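Local coordinates for intracellular protein transport protein USO1 (Saccharomyces cerevisiae S288c, PDB 6LSU) that is required for transport from the endoplasmic reticulum to the Golgi as a dimeric membrane tether, of which this chain is the armadillo-repeat globular head, at residues L212-V217 with L257-N262; V224-A229 with K265-N270; V252-L257 with R303-N308; L344-N349 with S406-W411; N364-N369 with L431-M436. All coordinates share one frame; numbering follows the deposited sequence.

Contact 1: L212-V217 with L257-N262; sequences LLLMAV and LSLINN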
# COMPACT_ATOMS: atom_id res chain seq x y z
N LEU A 212 -8.90 -21.86 1.56
CA LEU A 212 -8.69 -21.57 0.12
C LEU A 212 -10.04 -21.48 -0.59
O LEU A 212 -10.18 -20.52 -1.36
CB LEU A 212 -7.77 -22.63 -0.49
CG LEU A 212 -6.35 -22.61 0.07
CD1 LEU A 212 -5.47 -23.64 -0.57
CD2 LEU A 212 -5.74 -21.22 -0.14
N LEU A 213 -10.98 -22.40 -0.35
CA LEU A 213 -12.26 -22.43 -1.11
C LEU A 213 -13.06 -21.23 -0.59
O LEU A 213 -13.68 -20.46 -1.38
CB LEU A 213 -12.96 -23.78 -0.93
CG LEU A 213 -14.38 -23.88 -1.50
CD1 LEU A 213 -14.38 -23.67 -2.99
CD2 LEU A 213 -15.05 -25.23 -1.18
N LEU A 214 -12.98 -21.01 0.72
CA LEU A 214 -13.69 -19.84 1.28
C LEU A 214 -13.13 -18.56 0.64
O LEU A 214 -13.92 -17.67 0.30
CB LEU A 214 -13.54 -19.89 2.79
CG LEU A 214 -14.52 -20.84 3.46
CD1 LEU A 214 -14.07 -21.17 4.87
CD2 LEU A 214 -15.92 -20.22 3.48
N MET A 215 -11.80 -18.46 0.47
CA MET A 215 -11.21 -17.27 -0.19
C MET A 215 -11.85 -17.08 -1.56
O MET A 215 -12.20 -15.93 -1.88
CB MET A 215 -9.70 -17.43 -0.39
CG MET A 215 -8.86 -17.10 0.83
SD MET A 215 -7.15 -17.62 0.56
CE MET A 215 -6.89 -16.65 -0.93
N ALA A 216 -11.94 -18.13 -2.36
CA ALA A 216 -12.47 -18.15 -3.75
C ALA A 216 -13.91 -17.71 -3.77
O ALA A 216 -14.28 -16.97 -4.64
CB ALA A 216 -12.40 -19.54 -4.32
N VAL A 217 -14.70 -18.16 -2.82
CA VAL A 217 -16.16 -18.00 -2.88
C VAL A 217 -16.54 -16.57 -2.42
O VAL A 217 -17.40 -15.93 -3.12
CB VAL A 217 -16.85 -19.12 -2.09
CG1 VAL A 217 -18.26 -18.75 -1.71
CG2 VAL A 217 -16.86 -20.40 -2.89
N LEU A 257 -5.26 -14.89 6.98
CA LEU A 257 -5.25 -13.40 6.88
C LEU A 257 -5.89 -12.97 5.54
O LEU A 257 -6.67 -12.03 5.52
CB LEU A 257 -3.82 -12.87 7.06
CG LEU A 257 -3.19 -13.16 8.43
CD1 LEU A 257 -1.68 -13.11 8.35
CD2 LEU A 257 -3.73 -12.21 9.47
N SER A 258 -5.55 -13.66 4.46
CA SER A 258 -6.00 -13.32 3.09
C SER A 258 -7.53 -13.43 3.04
O SER A 258 -8.21 -12.59 2.41
CB SER A 258 -5.36 -14.24 2.11
OG SER A 258 -4.90 -13.50 1.01
N LEU A 259 -8.07 -14.46 3.71
CA LEU A 259 -9.53 -14.66 3.79
C LEU A 259 -10.14 -13.55 4.67
O LEU A 259 -11.12 -12.91 4.23
CB LEU A 259 -9.84 -16.08 4.29
CG LEU A 259 -11.31 -16.33 4.59
CD1 LEU A 259 -12.15 -16.04 3.34
CD2 LEU A 259 -11.53 -17.73 5.12
N ILE A 260 -9.57 -13.26 5.84
CA ILE A 260 -10.06 -12.10 6.64
C ILE A 260 -10.08 -10.86 5.75
O ILE A 260 -11.02 -10.06 5.89
CB ILE A 260 -9.23 -11.88 7.91
CG1 ILE A 260 -9.24 -13.07 8.84
CG2 ILE A 260 -9.74 -10.63 8.64
CD1 ILE A 260 -8.54 -12.78 10.19
N ASN A 261 -9.08 -10.70 4.90
CA ASN A 261 -8.97 -9.50 4.04
C ASN A 261 -10.14 -9.49 3.07
O ASN A 261 -10.78 -8.45 2.98
CB ASN A 261 -7.59 -9.45 3.36
CG ASN A 261 -7.40 -8.19 2.54
OD1 ASN A 261 -8.08 -8.01 1.52
ND2 ASN A 261 -6.51 -7.33 3.01
N ASN A 262 -10.41 -10.59 2.37
CA ASN A 262 -11.46 -10.66 1.33
C ASN A 262 -12.85 -10.52 1.96
O ASN A 262 -13.76 -10.01 1.27
CB ASN A 262 -11.38 -11.97 0.53
CG ASN A 262 -10.21 -12.05 -0.43
OD1 ASN A 262 -9.73 -11.04 -0.93
ND2 ASN A 262 -9.77 -13.25 -0.71

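Contact 2: V224-A229 with K265-N270; sequences VQKLVA and KYNTSN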
# COMPACT_ATOMS: atom_id res chain seq x y z
N VAL A 224 -21.95 -13.27 -0.46
CA VAL A 224 -21.18 -14.34 0.27
C VAL A 224 -20.37 -13.71 1.42
O VAL A 224 -20.08 -14.43 2.41
CB VAL A 224 -20.27 -15.16 -0.66
CG1 VAL A 224 -19.58 -16.28 0.10
CG2 VAL A 224 -21.00 -15.73 -1.85
N GLN A 225 -19.94 -12.45 1.30
CA GLN A 225 -19.12 -11.78 2.37
C GLN A 225 -19.98 -11.70 3.63
O GLN A 225 -19.48 -12.10 4.67
CB GLN A 225 -18.68 -10.36 2.00
CG GLN A 225 -17.61 -10.31 0.91
CD GLN A 225 -17.11 -8.90 0.69
OE1 GLN A 225 -17.78 -8.03 0.18
NE2 GLN A 225 -15.91 -8.63 1.15
N LYS A 226 -21.23 -11.26 3.48
CA LYS A 226 -22.20 -11.11 4.60
C LYS A 226 -22.60 -12.51 5.07
O LYS A 226 -22.56 -12.78 6.31
CB LYS A 226 -23.36 -10.19 4.19
CG LYS A 226 -22.97 -8.72 3.96
CD LYS A 226 -23.14 -7.76 5.16
CE LYS A 226 -22.26 -8.09 6.35
NZ LYS A 226 -22.66 -7.42 7.62
N LEU A 227 -22.84 -13.42 4.14
CA LEU A 227 -23.19 -14.82 4.48
C LEU A 227 -22.10 -15.47 5.34
O LEU A 227 -22.46 -16.23 6.28
CB LEU A 227 -23.41 -15.61 3.19
CG LEU A 227 -24.87 -15.69 2.75
CD1 LEU A 227 -24.99 -16.28 1.37
CD2 LEU A 227 -25.67 -16.48 3.77
N VAL A 228 -20.81 -15.23 5.01
CA VAL A 228 -19.68 -15.90 5.71
C VAL A 228 -19.54 -15.25 7.08
O VAL A 228 -19.37 -15.99 8.09
CB VAL A 228 -18.38 -15.84 4.89
CG1 VAL A 228 -17.17 -16.06 5.77
CG2 VAL A 228 -18.38 -16.85 3.76
N ALA A 229 -19.62 -13.92 7.12
CA ALA A 229 -19.47 -13.10 8.34
C ALA A 229 -20.42 -13.58 9.45
O ALA A 229 -20.01 -13.54 10.61
CB ALA A 229 -19.72 -11.66 8.00
N LYS A 265 -12.79 -6.32 2.74
CA LYS A 265 -12.55 -5.37 1.62
C LYS A 265 -13.90 -4.89 1.14
O LYS A 265 -14.72 -5.71 0.73
CB LYS A 265 -11.73 -6.02 0.49
CG LYS A 265 -10.83 -5.05 -0.28
CD LYS A 265 -9.36 -5.19 0.09
CE LYS A 265 -8.43 -4.11 -0.45
NZ LYS A 265 -7.03 -4.34 0.01
N TYR A 266 -14.16 -3.59 1.26
CA TYR A 266 -15.31 -2.87 0.64
C TYR A 266 -16.63 -3.16 1.35
O TYR A 266 -17.72 -2.78 0.84
CB TYR A 266 -15.44 -3.25 -0.83
CG TYR A 266 -14.18 -3.03 -1.63
CD1 TYR A 266 -13.43 -1.87 -1.47
CD2 TYR A 266 -13.74 -3.97 -2.56
CE1 TYR A 266 -12.27 -1.65 -2.21
CE2 TYR A 266 -12.60 -3.76 -3.31
CZ TYR A 266 -11.85 -2.60 -3.13
OH TYR A 266 -10.72 -2.40 -3.85
N ASN A 267 -16.57 -3.78 2.52
CA ASN A 267 -17.75 -4.23 3.27
C ASN A 267 -17.71 -3.56 4.64
O ASN A 267 -17.22 -4.21 5.61
CB ASN A 267 -17.76 -5.76 3.31
CG ASN A 267 -19.15 -6.34 3.49
OD1 ASN A 267 -19.89 -5.93 4.38
ND2 ASN A 267 -19.49 -7.30 2.64
N THR A 268 -18.21 -2.32 4.71
CA THR A 268 -18.16 -1.45 5.92
C THR A 268 -18.87 -2.20 7.04
O THR A 268 -18.29 -2.34 8.15
CB THR A 268 -18.68 -0.04 5.61
OG1 THR A 268 -19.83 -0.14 4.77
CG2 THR A 268 -17.69 0.81 4.83
N SER A 269 -20.04 -2.75 6.75
CA SER A 269 -20.83 -3.50 7.75
C SER A 269 -19.93 -4.61 8.30
O SER A 269 -19.78 -4.73 9.52
CB SER A 269 -22.12 -4.05 7.16
OG SER A 269 -21.99 -4.26 5.75
N ASN A 270 -19.30 -5.38 7.41
CA ASN A 270 -18.37 -6.47 7.82
C ASN A 270 -17.22 -5.88 8.66
O ASN A 270 -16.78 -6.53 9.64
CB ASN A 270 -17.91 -7.26 6.60
CG ASN A 270 -18.75 -8.49 6.35
OD1 ASN A 270 -19.71 -8.72 7.07
ND2 ASN A 270 -18.36 -9.29 5.38

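Contact 3: V252-L257 with R303-N308; sequences VVNDCL and RIVNIN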
# COMPACT_ATOMS: atom_id res chain seq x y z
N VAL A 252 -0.73 -21.21 5.75
CA VAL A 252 -2.10 -21.32 6.33
C VAL A 252 -2.47 -19.98 6.98
O VAL A 252 -3.60 -19.52 6.74
CB VAL A 252 -2.24 -22.50 7.30
CG1 VAL A 252 -3.62 -22.54 7.92
CG2 VAL A 252 -1.98 -23.81 6.58
N VAL A 253 -1.54 -19.35 7.71
CA VAL A 253 -1.76 -17.99 8.29
C VAL A 253 -1.95 -16.96 7.19
O VAL A 253 -2.82 -16.12 7.34
CB VAL A 253 -0.62 -17.61 9.24
CG1 VAL A 253 -0.73 -16.17 9.67
CG2 VAL A 253 -0.64 -18.53 10.43
N ASN A 254 -1.17 -17.04 6.11
CA ASN A 254 -1.31 -16.14 4.93
C ASN A 254 -2.73 -16.32 4.37
O ASN A 254 -3.44 -15.30 4.14
CB ASN A 254 -0.27 -16.49 3.87
CG ASN A 254 0.05 -15.34 2.96
OD1 ASN A 254 1.10 -15.33 2.35
ND2 ASN A 254 -0.80 -14.36 2.87
N ASP A 255 -3.16 -17.57 4.20
CA ASP A 255 -4.55 -17.89 3.75
C ASP A 255 -5.56 -17.30 4.75
O ASP A 255 -6.37 -16.48 4.34
CB ASP A 255 -4.75 -19.39 3.53
CG ASP A 255 -3.67 -20.05 2.64
OD1 ASP A 255 -3.39 -21.22 2.88
OD2 ASP A 255 -3.12 -19.40 1.72
N CYS A 256 -5.42 -17.60 6.04
CA CYS A 256 -6.34 -17.08 7.08
C CYS A 256 -6.42 -15.57 6.98
O CYS A 256 -7.59 -15.06 6.79
CB CYS A 256 -5.90 -17.50 8.48
SG CYS A 256 -6.23 -19.24 8.79
N LEU A 257 -5.26 -14.89 6.98
CA LEU A 257 -5.25 -13.40 6.88
C LEU A 257 -5.89 -12.97 5.54
O LEU A 257 -6.67 -12.03 5.52
CB LEU A 257 -3.82 -12.87 7.06
CG LEU A 257 -3.19 -13.16 8.43
CD1 LEU A 257 -1.68 -13.11 8.35
CD2 LEU A 257 -3.73 -12.21 9.47
N ARG A 303 6.95 -14.24 6.76
CA ARG A 303 6.50 -13.49 7.97
C ARG A 303 6.30 -12.01 7.63
O ARG A 303 5.34 -11.42 8.13
CB ARG A 303 7.50 -13.66 9.09
CG ARG A 303 7.69 -15.14 9.41
CD ARG A 303 8.86 -15.36 10.27
NE ARG A 303 8.83 -16.75 10.64
CZ ARG A 303 9.42 -17.25 11.68
NH1 ARG A 303 10.13 -16.48 12.46
NH2 ARG A 303 9.26 -18.53 11.92
N ILE A 304 7.11 -11.49 6.71
CA ILE A 304 6.96 -10.10 6.16
C ILE A 304 5.58 -9.94 5.52
O ILE A 304 4.87 -8.94 5.84
CB ILE A 304 8.07 -9.75 5.16
CG1 ILE A 304 9.39 -9.54 5.94
CG2 ILE A 304 7.70 -8.53 4.30
CD1 ILE A 304 10.65 -9.44 5.07
N VAL A 305 5.22 -10.89 4.64
CA VAL A 305 3.91 -10.89 3.94
C VAL A 305 2.79 -11.06 4.97
O VAL A 305 1.80 -10.40 4.80
CB VAL A 305 3.84 -11.99 2.87
CG1 VAL A 305 2.47 -12.01 2.15
CG2 VAL A 305 4.95 -11.86 1.85
N ASN A 306 2.95 -11.91 5.99
CA ASN A 306 1.87 -12.16 6.97
C ASN A 306 1.64 -10.80 7.66
O ASN A 306 0.52 -10.29 7.70
CB ASN A 306 2.16 -13.31 7.93
CG ASN A 306 2.09 -14.69 7.29
OD1 ASN A 306 1.65 -14.86 6.16
ND2 ASN A 306 2.53 -15.70 8.05
N ILE A 307 2.70 -10.18 8.16
CA ILE A 307 2.46 -8.98 9.00
C ILE A 307 1.86 -7.91 8.07
O ILE A 307 1.01 -7.11 8.55
CB ILE A 307 3.69 -8.48 9.77
CG1 ILE A 307 3.27 -7.55 10.92
CG2 ILE A 307 4.74 -7.83 8.87
CD1 ILE A 307 4.35 -7.40 12.02
N ASN A 308 2.29 -7.84 6.81
CA ASN A 308 1.87 -6.72 5.96
C ASN A 308 0.38 -6.93 5.68
O ASN A 308 -0.41 -5.94 5.60
CB ASN A 308 2.77 -6.63 4.73
CG ASN A 308 4.00 -5.75 4.90
OD1 ASN A 308 4.19 -5.05 5.90
ND2 ASN A 308 4.87 -5.80 3.91

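Contact 4: L344-N349 with S406-W411; sequences LAFFHN and SILINW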
# COMPACT_ATOMS: atom_id res chain seq x y z
N LEU A 344 6.03 -1.21 15.51
CA LEU A 344 6.51 -1.90 14.29
C LEU A 344 7.24 -0.87 13.39
O LEU A 344 8.22 -1.26 12.74
CB LEU A 344 5.34 -2.56 13.56
CG LEU A 344 4.73 -3.78 14.26
CD1 LEU A 344 3.52 -4.26 13.50
CD2 LEU A 344 5.71 -4.94 14.38
N ALA A 345 6.74 0.37 13.34
CA ALA A 345 7.35 1.43 12.50
C ALA A 345 8.78 1.72 13.04
O ALA A 345 9.65 1.82 12.22
CB ALA A 345 6.45 2.66 12.44
N PHE A 346 9.03 1.74 14.35
CA PHE A 346 10.22 2.36 15.00
C PHE A 346 11.19 1.33 15.57
O PHE A 346 12.34 1.62 15.78
CB PHE A 346 9.83 3.37 16.08
CG PHE A 346 8.97 4.49 15.54
CD1 PHE A 346 9.37 5.20 14.42
CD2 PHE A 346 7.78 4.84 16.15
CE1 PHE A 346 8.58 6.22 13.90
CE2 PHE A 346 6.99 5.86 15.61
CZ PHE A 346 7.37 6.51 14.46
N PHE A 347 10.76 0.11 15.80
CA PHE A 347 11.60 -0.89 16.48
C PHE A 347 12.76 -1.19 15.55
O PHE A 347 12.60 -1.12 14.28
CB PHE A 347 10.75 -2.13 16.73
CG PHE A 347 11.34 -3.25 17.56
CD1 PHE A 347 11.61 -3.07 18.91
CD2 PHE A 347 11.48 -4.52 17.02
CE1 PHE A 347 12.11 -4.13 19.67
CE2 PHE A 347 11.99 -5.57 17.78
CZ PHE A 347 12.29 -5.38 19.11
N HIS A 348 13.87 -1.62 16.15
CA HIS A 348 15.11 -1.80 15.37
C HIS A 348 14.99 -3.04 14.46
O HIS A 348 15.46 -2.97 13.32
CB HIS A 348 16.32 -1.78 16.32
CG HIS A 348 16.37 -2.94 17.25
ND1 HIS A 348 15.72 -2.92 18.48
CD2 HIS A 348 16.93 -4.16 17.10
CE1 HIS A 348 15.90 -4.08 19.08
NE2 HIS A 348 16.66 -4.86 18.26
N ASN A 349 14.46 -4.15 14.98
CA ASN A 349 14.48 -5.45 14.25
C ASN A 349 13.17 -5.57 13.45
O ASN A 349 12.33 -6.35 13.84
CB ASN A 349 14.71 -6.61 15.21
CG ASN A 349 14.66 -7.96 14.53
OD1 ASN A 349 15.37 -8.17 13.55
ND2 ASN A 349 13.84 -8.87 15.07
N SER A 406 8.74 13.91 16.97
CA SER A 406 10.21 14.13 16.87
C SER A 406 10.89 13.03 16.03
O SER A 406 11.58 13.39 15.04
CB SER A 406 10.82 14.25 18.27
OG SER A 406 10.36 15.45 18.86
N ILE A 407 10.67 11.74 16.32
CA ILE A 407 11.28 10.62 15.52
C ILE A 407 10.87 10.74 14.05
O ILE A 407 11.64 10.48 13.21
CB ILE A 407 10.92 9.24 16.07
CG1 ILE A 407 11.25 9.12 17.55
CG2 ILE A 407 11.64 8.14 15.27
CD1 ILE A 407 11.05 7.76 18.05
N LEU A 408 9.64 11.08 13.76
CA LEU A 408 9.18 11.18 12.36
C LEU A 408 10.04 12.23 11.65
O LEU A 408 10.56 11.95 10.60
CB LEU A 408 7.70 11.53 12.32
CG LEU A 408 6.78 10.39 12.74
CD1 LEU A 408 5.33 10.84 12.67
CD2 LEU A 408 6.93 9.16 11.85
N ILE A 409 10.16 13.40 12.25
CA ILE A 409 10.86 14.57 11.65
C ILE A 409 12.32 14.21 11.51
O ILE A 409 12.90 14.46 10.47
CB ILE A 409 10.63 15.80 12.52
CG1 ILE A 409 9.15 16.22 12.43
CG2 ILE A 409 11.56 16.91 12.04
CD1 ILE A 409 8.76 17.35 13.35
N ASN A 410 12.85 13.51 12.50
CA ASN A 410 14.25 13.12 12.46
C ASN A 410 14.44 12.13 11.31
O ASN A 410 15.42 12.26 10.57
CB ASN A 410 14.62 12.56 13.82
CG ASN A 410 16.02 12.04 13.75
OD1 ASN A 410 16.23 10.88 13.41
ND2 ASN A 410 16.94 12.97 13.94
N TRP A 411 13.58 11.14 11.19
CA TRP A 411 13.76 10.06 10.20
C TRP A 411 13.58 10.65 8.83
O TRP A 411 14.47 10.41 7.97
CB TRP A 411 12.78 8.91 10.43
CG TRP A 411 13.27 7.95 11.45
CD1 TRP A 411 14.19 8.18 12.42
CD2 TRP A 411 12.81 6.61 11.63
NE1 TRP A 411 14.35 7.06 13.20
CE2 TRP A 411 13.54 6.07 12.71
CE3 TRP A 411 11.89 5.80 10.97
CZ2 TRP A 411 13.33 4.79 13.17
CZ3 TRP A 411 11.72 4.52 11.41
CH2 TRP A 411 12.42 4.02 12.50

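Contact 5: N364-N369 with L431-M436; sequences NMVRSN and LKAYFM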
# COMPACT_ATOMS: atom_id res chain seq x y z
N ASN A 364 -3.43 6.18 8.10
CA ASN A 364 -4.88 5.93 7.88
C ASN A 364 -5.66 5.97 9.21
O ASN A 364 -6.71 6.58 9.29
CB ASN A 364 -5.07 4.59 7.22
CG ASN A 364 -4.77 4.65 5.74
OD1 ASN A 364 -5.14 5.62 5.06
ND2 ASN A 364 -4.20 3.55 5.27
N MET A 365 -5.06 5.46 10.27
CA MET A 365 -5.66 5.47 11.63
C MET A 365 -5.91 6.89 12.19
O MET A 365 -6.88 7.04 12.99
CB MET A 365 -4.74 4.71 12.59
CG MET A 365 -4.61 3.23 12.17
SD MET A 365 -4.11 2.31 13.60
CE MET A 365 -2.55 1.65 13.08
N VAL A 366 -5.12 7.92 11.83
CA VAL A 366 -5.18 9.24 12.53
C VAL A 366 -5.61 10.36 11.59
O VAL A 366 -6.00 11.41 12.06
CB VAL A 366 -3.85 9.60 13.20
CG1 VAL A 366 -3.36 8.50 14.09
CG2 VAL A 366 -2.80 9.96 12.19
N ARG A 367 -5.58 10.12 10.30
CA ARG A 367 -5.86 11.18 9.32
C ARG A 367 -7.17 11.87 9.66
O ARG A 367 -8.20 11.25 9.58
CB ARG A 367 -5.94 10.56 7.93
CG ARG A 367 -6.12 11.62 6.83
CD ARG A 367 -5.43 11.35 5.51
NE ARG A 367 -5.30 9.91 5.32
CZ ARG A 367 -4.16 9.25 5.20
NH1 ARG A 367 -3.03 9.90 5.19
NH2 ARG A 367 -4.15 7.94 5.11
N SER A 368 -7.14 13.15 9.99
CA SER A 368 -8.36 14.02 10.04
C SER A 368 -9.29 13.72 11.22
O SER A 368 -10.48 13.87 11.07
CB SER A 368 -9.12 13.87 8.76
OG SER A 368 -8.89 15.01 8.00
N ASN A 369 -8.75 13.28 12.35
CA ASN A 369 -9.50 12.82 13.53
C ASN A 369 -8.81 13.52 14.69
O ASN A 369 -7.75 12.98 15.09
CB ASN A 369 -9.41 11.30 13.62
CG ASN A 369 -10.21 10.69 14.75
OD1 ASN A 369 -10.17 11.13 15.90
ND2 ASN A 369 -10.90 9.61 14.41
N LEU A 431 3.07 12.34 9.23
CA LEU A 431 3.08 13.73 9.72
C LEU A 431 1.93 14.49 9.09
O LEU A 431 1.31 15.37 9.79
CB LEU A 431 4.43 14.39 9.37
CG LEU A 431 5.54 14.15 10.39
CD1 LEU A 431 6.88 14.51 9.79
CD2 LEU A 431 5.30 14.94 11.66
N LYS A 432 1.69 14.31 7.80
CA LYS A 432 0.61 15.12 7.16
C LYS A 432 -0.74 14.61 7.67
O LYS A 432 -1.66 15.39 7.74
CB LYS A 432 0.75 15.05 5.64
CG LYS A 432 1.99 15.73 5.10
CD LYS A 432 1.92 15.77 3.60
CE LYS A 432 3.24 15.99 2.92
NZ LYS A 432 3.02 15.95 1.47
N ALA A 433 -0.85 13.32 8.00
CA ALA A 433 -2.09 12.69 8.50
C ALA A 433 -2.34 13.27 9.91
O ALA A 433 -3.48 13.73 10.29
CB ALA A 433 -1.93 11.20 8.53
N TYR A 434 -1.27 13.40 10.66
CA TYR A 434 -1.31 14.00 12.00
C TYR A 434 -1.80 15.44 12.00
O TYR A 434 -2.59 15.89 12.88
CB TYR A 434 0.07 13.89 12.57
CG TYR A 434 0.30 14.66 13.82
CD1 TYR A 434 -0.28 14.27 15.00
CD2 TYR A 434 1.22 15.70 13.84
CE1 TYR A 434 0.02 14.91 16.19
CE2 TYR A 434 1.55 16.34 15.03
CZ TYR A 434 0.93 15.95 16.20
OH TYR A 434 1.17 16.57 17.37
N PHE A 435 -1.36 16.24 11.04
CA PHE A 435 -1.71 17.67 11.05
C PHE A 435 -2.99 17.85 10.26
O PHE A 435 -3.60 18.95 10.42
CB PHE A 435 -0.64 18.54 10.39
CG PHE A 435 0.61 18.68 11.20
CD1 PHE A 435 0.58 19.22 12.47
CD2 PHE A 435 1.84 18.31 10.68
CE1 PHE A 435 1.75 19.30 13.24
CE2 PHE A 435 3.00 18.38 11.45
CZ PHE A 435 2.95 18.88 12.72
N MET A 436 -3.37 16.88 9.44
CA MET A 436 -4.49 17.11 8.48
C MET A 436 -5.70 17.70 9.19
O MET A 436 -6.16 17.07 10.17
CB MET A 436 -4.90 15.81 7.80
CG MET A 436 -5.77 16.06 6.63
SD MET A 436 -4.73 16.70 5.35
CE MET A 436 -4.03 15.14 4.78

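Contact 1: L212-V217 with L257-N262
M215 and L259 meet where the two helices come closest, the CG of M215 lying 3.7 Å from the CB of L259. M215 leaves its helix with CG anti to the carbonyl carbon (chi1 -82°); its first two torsions bring SD beside S258, 4.1 Å from the CB of the serine, and the bend at chi3 turns CE toward the same carbon. An unbranched, flexible methionine suits this place, since one chain covers two successive residues. L259 sends its two methyls the other way: CD2 lies 3.8 Å from the CB of L214, while CD1 reaches the backbone between L214 and M215. With an alanine here instead of M215, the CB of L259 and S258 would probably lose their cover, opening a gap between the helices. The amide of N262 comes near M215 O, but its ND2 donates to the backbone O of N114. The segments, in armadillo repeats 3 and 4, run nearly parallel, 22° apart with axes 9.3 Å from each other, consistent with the stacking of successive repeats. Helix 160-174 packs against the far flank of 212-217, helix 233-244 covers L259 and I260, and helix 301-317 continues the row beyond L257.

Contact 2: V224-A229 with K265-N270
The backbone O of Q225 is gripped by two donors: A229 N from its own helix and, from the opposite face of the carbonyl plane, N270 ND2 at 3.1 Å. The latter bond is nearly straight at the hydrogen (167°), yet the donor stands above the carbonyl plane. The N270 amide also donates to the O of I263 and so ties two helix backbones together. The Q225 side chain, extended beyond CG, uses both ends of its amide. NE2 donates to K265 O at 3.2 Å, and also to N262 O, while OE1 accepts from N267 ND2 at 3.1 Å. The Q225 and N267 amide planes stand 76° apart, the N-H of N267 reaching OE1 from above its plane. Glutamine suits this place, long enough to span the gap and able to give and take. N267 is the N-cap of helix 268-276: its OD1 accepts from N270 N at 3.1 Å and from S269 OG, on opposite faces, which fixes the rotation of its amide and aims ND2 at Q225. This polar lacing joins helix 222-229 of armadillo repeat 4 to the start of repeat 5, at the turn between helices 251-264 and 268-276; helices 204-218 and 191-198 pack on V228.

Contact 3: V252-L257 with R303-N308
Armadillo repeats 4 and 5 stack here through helices 251-264 and 301-317, whose segments run nearly parallel, 19° apart with axes 9.5 Å from each other. N306 fills the middle of the interface. With CG anti to its carbonyl carbon (chi1 -72°), its amide reaches toward the first helix, where OD1 lies 3.4 Å from the CB of N254 and ND2 rests 3.7 Å from the CG1 of V253. The two asparagine amides are turned 79° apart, and both OD1 atoms accept from the NE2 of Q302, one turn before N306. N306 ND2 is taken by L247 O, so asparagine suits this buried place: each end of its amide finds a partner. Were N254 an alanine, Q302 would probably lose one of its two acceptors, and the CG1 of V305 its neighbour, the OD1 of N254 3.6 Å away. Farther along, L257 crosses N306 at about a right angle, its CD1 3.6 Å from the backbone O of N306 and 3.9 Å from its CB.

Contact 4: L344-N349 with S406-W411
F346, at the last turn of helix 337-346, is the bump of this contact, and I407, L408 and W411 of helix 404-414 form the hollow that takes it, where armadillo repeats 6 and 7 meet. Its CG is anti to the carbonyl carbon (chi1 -59°), which swings the ring across to the second helix. There its CD1 edge is directed at a face of W411 in an edge-to-face pair, the ring centroids 5.3 Å apart and the planes at 76°. The CG2 of I407, 3.8 Å from F346 CD1, lies beside it over the indole, so both rest on the W411 ring. At the end of the phenylalanine, CZ meets the CD2 of L408 at 3.7 Å. A flat ring fits here because its edge meets W411 and L408 while A345 CB covers one face. The indole in turn brings its outer edge to the end of helix 337-346, with CZ3 3.5 Å from the O of A345. That oxygen receives a weak bond from R355, and Y383 of the strand pair packs on F346 and I407. The contact between the segments is thus hydrophobic and aromatic, held by dispersion and by the slightly positive ring hydrogens of F346 meeting the pi face of W411.

Contact 5: N364-N369 with L431-M436
R367 carries its CG anti to the backbone N (chi1 -175°) and then bends at chi2 and chi3, which turns the guanidinium back toward N364 and beside A433. Its NH1 lies 3.7 Å from the CB of A433, while the bond modelled from NH2 to the OD1 of N364 is weak and doubtful. M436 also starts with CG anti to its backbone N (chi1 -167°) and bends twice, so that the two long chains lie side by side, pointing the same way, with R367 CD 4.1 Å from M436 CE. The small A433 lets the backbones come together: the CA atoms of R367 and A433 are just 4.1 Å apart. On the other flank V366 sets its CG2 4.0 Å from the CB of A433. S368, at the third position of a type II turn from V366 to N369, brings its OG to 3.6 Å from the CG of M436. Beside this packing, Q373 bridges the second segment by donating to the O atoms of A433 and M436, and Q329 takes up the O atoms of N364 and R367. The contact therefore joins the C-terminal ends of helices 354-366 and 421-435, within the stacked armadillo repeats 6 to 8, with helix 404-414 packed behind L431 and Y434, helix 514-528 against M436, and helix 337-346 against M365.

Overall arrangement
The five contacts follow the armadillo solenoid of the head from repeat 3 onward. Contacts 1, 2 and 3 form one group: contacts 1 and 3 share helix 251-264 and L257, and contact 2 lies about 11 Å from contact 1, centre to centre, joined to it by the bond from Q225 to N262. Contacts 4 and 5, about 17 Å apart between centres, form a second group on two successive helix pairs and touch through L408, I409 and L431. Along the chain the first group closes before the second opens, and I307 against L344 links contact 3 to contact 4. Within each group the segments alternate, so successive repeats are stacked into one continuous solenoid.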